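Local coordinates for putative lipoprotein (PDB 4GIO) that is of unknown function but is a putative bacterial lipoprotein built on a variant of the immunoglobulin fold, at residues Leu44-Lys55 and Glu72-Gln83. Numbering follows the deposited sequence.
Sequences LRSTFAKDVIYK and EDYQALRIPAGQ
K50, V52 and Y54 pair with I79, L77 and Q75 as the hydrogen-bonded pairs of an antiparallel ladder. Six backbone bonds cross it, such as V52 N to L77 O at 2.8 Å. D51-R78 and I53-A76 are the non-hydrogen-bonded pairs between them. Beyond the ladder, G82 N in the type II turn P80-Q83 donates to S46 O. A water accepts from S46 N and lies within hydrogen-bonding distance of P80 O and Q83 O, linking the two loops. R45 NH2 adds a weak bond to G82 O.

Apolar contacts gather on the face of V52 and L77. CD1 of I79 meets both methyls of V52, with CG2 at 4.0 Å. L44 CD1 reaches L77 CD2 at 3.8 Å and also touches I79 CD1. The Y54 ring takes CB of Q75 over one face, toward the rim, with CZ 3.5 Å from that CB. L77 CB lies at the ring edge. Y54 CG stands between the backbone N and carbonyl carbon (chi1 70°), which carries the ring across to the partner strand. Y54 OH bonds to K89, which also forms a salt bridge with E72.

The other face carries the D51-R78 salt bridge, OD2 to NH1 at 2.9 Å. The carboxylate meets the guanidinium at its edge, with the planes turned 48° apart. I53 CG2 packs on Y74 CB.

At the far end, K55 CD sits over the centre of the Y74 ring, 3.9 Å above its plane. The K55 chain bends at chi2 (73°) and chi4, and NZ bonds E72 O at 2.9 Å.

Strand 75-79 is the edge of its sheet, and 98-105 flanks 50-59 on the other side. L77 and I79 touch V85 of the second sheet, as in the two-sheet sandwich of immunoglobulin-like folds.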
loop_
_atom_site.group_PDB
_atom_site.type_symbol
_atom_site.label_atom_id
_atom_site.label_comp_id
_atom_site.label_asym_id
_atom_site.label_seq_id
_atom_site.Cartn_x
_atom_site.Cartn_y
_atom_site.Cartn_z
ATOM N N LEU A 44 0.352 8.305 4.868
ATOM C CA LEU A 44 1.388 9.023 4.127
ATOM C C LEU A 44 1.330 10.503 4.524
ATOM O O LEU A 44 0.249 11.009 4.841
ATOM C CB LEU A 44 1.164 8.888 2.619
ATOM C CG LEU A 44 1.090 7.417 2.116
ATOM C CD1 LEU A 44 0.663 7.351 0.700
ATOM C CD2 LEU A 44 2.435 6.650 2.262
ATOM N N ARG A 45 2.484 11.163 4.568
ATOM C CA ARG A 45 2.511 12.652 4.625
ATOM C C ARG A 45 3.792 13.292 4.122
ATOM O O ARG A 45 4.903 12.753 4.281
ATOM C CB ARG A 45 2.110 13.312 5.956
ATOM C CG ARG A 45 2.325 12.553 7.184
ATOM C CD ARG A 45 2.408 13.545 8.433
ATOM N NE ARG A 45 1.186 13.764 9.199
ATOM C CZ ARG A 45 0.438 14.861 9.086
ATOM N NH1 ARG A 45 -0.636 15.004 9.817
ATOM N NH2 ARG A 45 0.779 15.803 8.224
ATOM N N SER A 46 3.603 14.466 3.550
ATOM C CA SER A 46 4.660 15.129 2.840
ATOM C C SER A 46 4.536 16.613 3.080
ATOM O O SER A 46 3.430 17.142 3.119
ATOM C CB SER A 46 4.466 14.862 1.351
ATOM O OG SER A 46 5.498 15.537 0.643
ATOM N N THR A 47 5.673 17.280 3.221
ATOM C CA THR A 47 5.614 18.717 3.376
ATOM C C THR A 47 5.024 19.416 2.159
ATOM O O THR A 47 4.201 20.321 2.285
ATOM C CB THR A 47 6.990 19.326 3.605
ATOM O OG1 THR A 47 7.852 18.395 4.301
ATOM C CG2 THR A 47 6.768 20.661 4.349
ATOM N N PHE A 48 5.409 18.954 0.987
ATOM C CA PHE A 48 4.984 19.477 -0.296
ATOM C C PHE A 48 4.057 18.511 -0.967
ATOM O O PHE A 48 4.195 17.284 -0.841
ATOM C CB PHE A 48 6.212 19.611 -1.200
ATOM C CG PHE A 48 7.287 20.445 -0.608
ATOM C CD1 PHE A 48 6.972 21.734 -0.101
ATOM C CD2 PHE A 48 8.611 20.008 -0.611
ATOM C CE1 PHE A 48 7.950 22.558 0.431
ATOM C CE2 PHE A 48 9.609 20.826 -0.079
ATOM C CZ PHE A 48 9.277 22.099 0.451
ATOM N N ALA A 49 3.139 19.055 -1.728
ATOM C CA ALA A 49 2.190 18.260 -2.473
ATOM C C ALA A 49 2.958 17.334 -3.450
ATOM O O ALA A 49 3.911 17.743 -4.084
ATOM C CB ALA A 49 1.246 19.181 -3.223
ATOM N N LYS A 50 2.578 16.069 -3.526
ATOM C CA LYS A 50 3.282 15.142 -4.418
ATOM C C LYS A 50 2.260 14.280 -5.134
ATOM O O LYS A 50 1.282 13.861 -4.502
ATOM C CB LYS A 50 4.089 14.157 -3.580
ATOM C CG LYS A 50 5.563 14.355 -3.589
ATOM C CD LYS A 50 5.953 14.815 -2.211
ATOM C CE LYS A 50 7.363 14.433 -1.833
ATOM N NZ LYS A 50 8.322 15.236 -2.640
ATOM N N ASP A 51 2.516 13.969 -6.401
ATOM C CA ASP A 51 1.711 12.987 -7.084
ATOM C C ASP A 51 2.579 11.720 -7.088
ATOM O O ASP A 51 3.747 11.739 -7.479
ATOM C CB ASP A 51 1.332 13.390 -8.516
ATOM C CG ASP A 51 0.238 14.478 -8.565
ATOM O OD1 ASP A 51 -0.768 14.412 -7.806
ATOM O OD2 ASP A 51 0.431 15.445 -9.311
ATOM N N VAL A 52 1.983 10.643 -6.621
ATOM C CA VAL A 52 2.649 9.363 -6.657
ATOM C C VAL A 52 1.854 8.288 -7.339
ATOM O O VAL A 52 0.640 8.430 -7.587
ATOM C CB VAL A 52 3.018 8.900 -5.225
ATOM C CG1 VAL A 52 3.821 9.986 -4.584
ATOM C CG2 VAL A 52 1.749 8.563 -4.430
ATOM N N ILE A 53 2.557 7.199 -7.665
ATOM C CA ILE A 53 1.908 6.063 -8.317
ATOM C C ILE A 53 2.201 4.846 -7.464
ATOM O O ILE A 53 3.340 4.609 -7.144
ATOM C CB ILE A 53 2.402 5.866 -9.778
ATOM C CG1 ILE A 53 1.755 6.927 -10.704
ATOM C CG2 ILE A 53 2.096 4.423 -10.266
ATOM C CD1 ILE A 53 2.567 7.143 -11.991
ATOM N N TYR A 54 1.172 4.111 -7.045
ATOM C CA TYR A 54 1.395 2.914 -6.197
ATOM C C TYR A 54 0.933 1.577 -6.834
ATOM O O TYR A 54 0.064 1.567 -7.745
ATOM C CB TYR A 54 0.764 3.110 -4.843
ATOM C CG TYR A 54 -0.709 3.100 -4.791
ATOM C CD1 TYR A 54 -1.406 1.915 -4.673
ATOM C CD2 TYR A 54 -1.451 4.314 -4.857
ATOM C CE1 TYR A 54 -2.828 1.925 -4.610
ATOM C CE2 TYR A 54 -2.840 4.343 -4.750
ATOM C CZ TYR A 54 -3.518 3.151 -4.636
ATOM O OH TYR A 54 -4.853 3.125 -4.587
ATOM N N LYS A 55 1.514 0.472 -6.339
ATOM C CA LYS A 55 1.142 -0.844 -6.823
ATOM C C LYS A 55 1.071 -1.812 -5.664
ATOM O O LYS A 55 1.988 -1.865 -4.878
ATOM C CB LYS A 55 2.181 -1.349 -7.822
ATOM C CG LYS A 55 1.735 -2.699 -8.506
ATOM C CD LYS A 55 0.628 -2.505 -9.529
ATOM C CE LYS A 55 0.433 -3.779 -10.389
ATOM N NZ LYS A 55 -0.418 -4.750 -9.690
ATOM N N GLU A 72 -5.160 -5.026 -9.307
ATOM C CA GLU A 72 -5.390 -3.672 -9.677
ATOM C C GLU A 72 -4.121 -3.113 -10.363
ATOM O O GLU A 72 -2.970 -3.397 -9.993
ATOM C CB GLU A 72 -5.801 -2.954 -8.387
ATOM C CG GLU A 72 -5.578 -1.464 -8.284
ATOM C CD GLU A 72 -5.732 -0.961 -6.814
ATOM O OE1 GLU A 72 -4.750 -1.041 -5.965
ATOM O OE2 GLU A 72 -6.858 -0.496 -6.539
ATOM N N ASP A 73 -4.342 -2.309 -11.387
ATOM C CA ASP A 73 -3.244 -1.684 -12.134
ATOM C C ASP A 73 -2.537 -0.656 -11.239
ATOM O O ASP A 73 -3.028 -0.380 -10.174
ATOM C CB ASP A 73 -3.866 -0.952 -13.320
ATOM C CG ASP A 73 -2.895 -0.723 -14.459
ATOM O OD1 ASP A 73 -1.667 -0.845 -14.332
ATOM O OD2 ASP A 73 -3.405 -0.415 -15.538
ATOM N N TYR A 74 -1.425 -0.091 -11.701
ATOM C CA TYR A 74 -0.782 1.018 -11.027
ATOM C C TYR A 74 -1.872 2.065 -10.839
ATOM O O TYR A 74 -2.774 2.214 -11.710
ATOM C CB TYR A 74 0.349 1.567 -11.869
ATOM C CG TYR A 74 1.540 0.649 -11.975
ATOM C CD1 TYR A 74 1.653 -0.276 -13.042
ATOM C CD2 TYR A 74 2.530 0.650 -11.005
ATOM C CE1 TYR A 74 2.767 -1.130 -13.146
ATOM C CE2 TYR A 74 3.628 -0.260 -11.052
ATOM C CZ TYR A 74 3.767 -1.098 -12.143
ATOM O OH TYR A 74 4.855 -1.950 -12.264
ATOM N N GLN A 75 -1.847 2.724 -9.690
ATOM C CA GLN A 75 -2.874 3.724 -9.334
ATOM C C GLN A 75 -2.205 5.035 -9.011
ATOM O O GLN A 75 -1.208 5.070 -8.284
ATOM C CB GLN A 75 -3.619 3.281 -8.092
ATOM C CG GLN A 75 -4.314 1.955 -8.266
ATOM C CD GLN A 75 -5.523 2.112 -9.161
ATOM O OE1 GLN A 75 -6.432 2.905 -8.846
ATOM N NE2 GLN A 75 -5.561 1.356 -10.273
ATOM N N ALA A 76 -2.796 6.136 -9.446
ATOM C CA ALA A 76 -2.252 7.458 -9.067
ATOM C C ALA A 76 -2.852 7.898 -7.779
ATOM O O ALA A 76 -4.020 7.555 -7.432
ATOM C CB ALA A 76 -2.555 8.520 -10.167
ATOM N N LEU A 77 -2.071 8.681 -7.040
ATOM C CA LEU A 77 -2.545 9.181 -5.788
ATOM C C LEU A 77 -1.927 10.537 -5.576
ATOM O O LEU A 77 -0.707 10.708 -5.744
ATOM C CB LEU A 77 -2.198 8.239 -4.642
ATOM C CG LEU A 77 -2.433 8.737 -3.211
ATOM C CD1 LEU A 77 -3.947 8.873 -2.848
ATOM C CD2 LEU A 77 -1.733 7.797 -2.158
ATOM N N ARG A 78 -2.785 11.504 -5.210
ATOM C CA ARG A 78 -2.358 12.852 -4.867
ATOM C C ARG A 78 -2.131 12.974 -3.353
ATOM O O ARG A 78 -3.033 12.704 -2.554
ATOM C CB ARG A 78 -3.412 13.873 -5.284
ATOM C CG ARG A 78 -3.043 15.291 -4.864
ATOM C CD ARG A 78 -2.156 15.903 -5.915
ATOM N NE ARG A 78 -1.867 17.310 -5.647
ATOM C CZ ARG A 78 -1.028 18.050 -6.366
ATOM N NH1 ARG A 78 -0.387 17.533 -7.399
ATOM N NH2 ARG A 78 -0.827 19.317 -6.049
ATOM N N ILE A 79 -0.931 13.355 -2.939
ATOM C CA ILE A 79 -0.674 13.638 -1.506
ATOM C C ILE A 79 -0.605 15.186 -1.351
ATOM O O ILE A 79 0.359 15.811 -1.844
ATOM C CB ILE A 79 0.642 12.975 -1.042
ATOM C CG1 ILE A 79 0.547 11.439 -1.268
ATOM C CG2 ILE A 79 0.882 13.193 0.410
ATOM C CD1 ILE A 79 1.881 10.790 -1.113
ATOM N N PRO A 80 -1.660 15.808 -0.787
ATOM C CA PRO A 80 -1.683 17.303 -0.568
ATOM C C PRO A 80 -0.631 17.737 0.428
ATOM O O PRO A 80 -0.269 16.979 1.308
ATOM C CB PRO A 80 -3.094 17.568 0.008
ATOM C CG PRO A 80 -3.946 16.427 -0.514
ATOM C CD PRO A 80 -2.974 15.213 -0.464
ATOM N N ALA A 81 -0.096 18.938 0.249
ATOM C CA ALA A 81 0.848 19.474 1.202
ATOM C C ALA A 81 0.421 19.420 2.710
ATOM O O ALA A 81 -0.612 19.920 3.094
ATOM C CB ALA A 81 1.290 20.935 0.759
ATOM N N GLY A 82 1.253 18.804 3.542
ATOM C CA GLY A 82 0.998 18.686 4.975
ATOM C C GLY A 82 -0.318 18.128 5.514
ATOM O O GLY A 82 -0.596 18.311 6.695
ATOM N N GLN A 83 -1.127 17.479 4.661
ATOM C CA GLN A 83 -2.389 16.797 5.042
ATOM C C GLN A 83 -2.053 15.287 5.168
ATOM O O GLN A 83 -1.461 14.716 4.269
ATOM C CB GLN A 83 -3.425 16.889 3.904
ATOM C CG GLN A 83 -4.512 18.039 3.900
ATOM C CD GLN A 83 -5.661 17.744 2.863
ATOM O OE1 GLN A 83 -6.115 16.595 2.750
ATOM N NE2 GLN A 83 -6.105 18.772 2.111
HETATM O O HOH W 1 0.913 15.279 3.199
#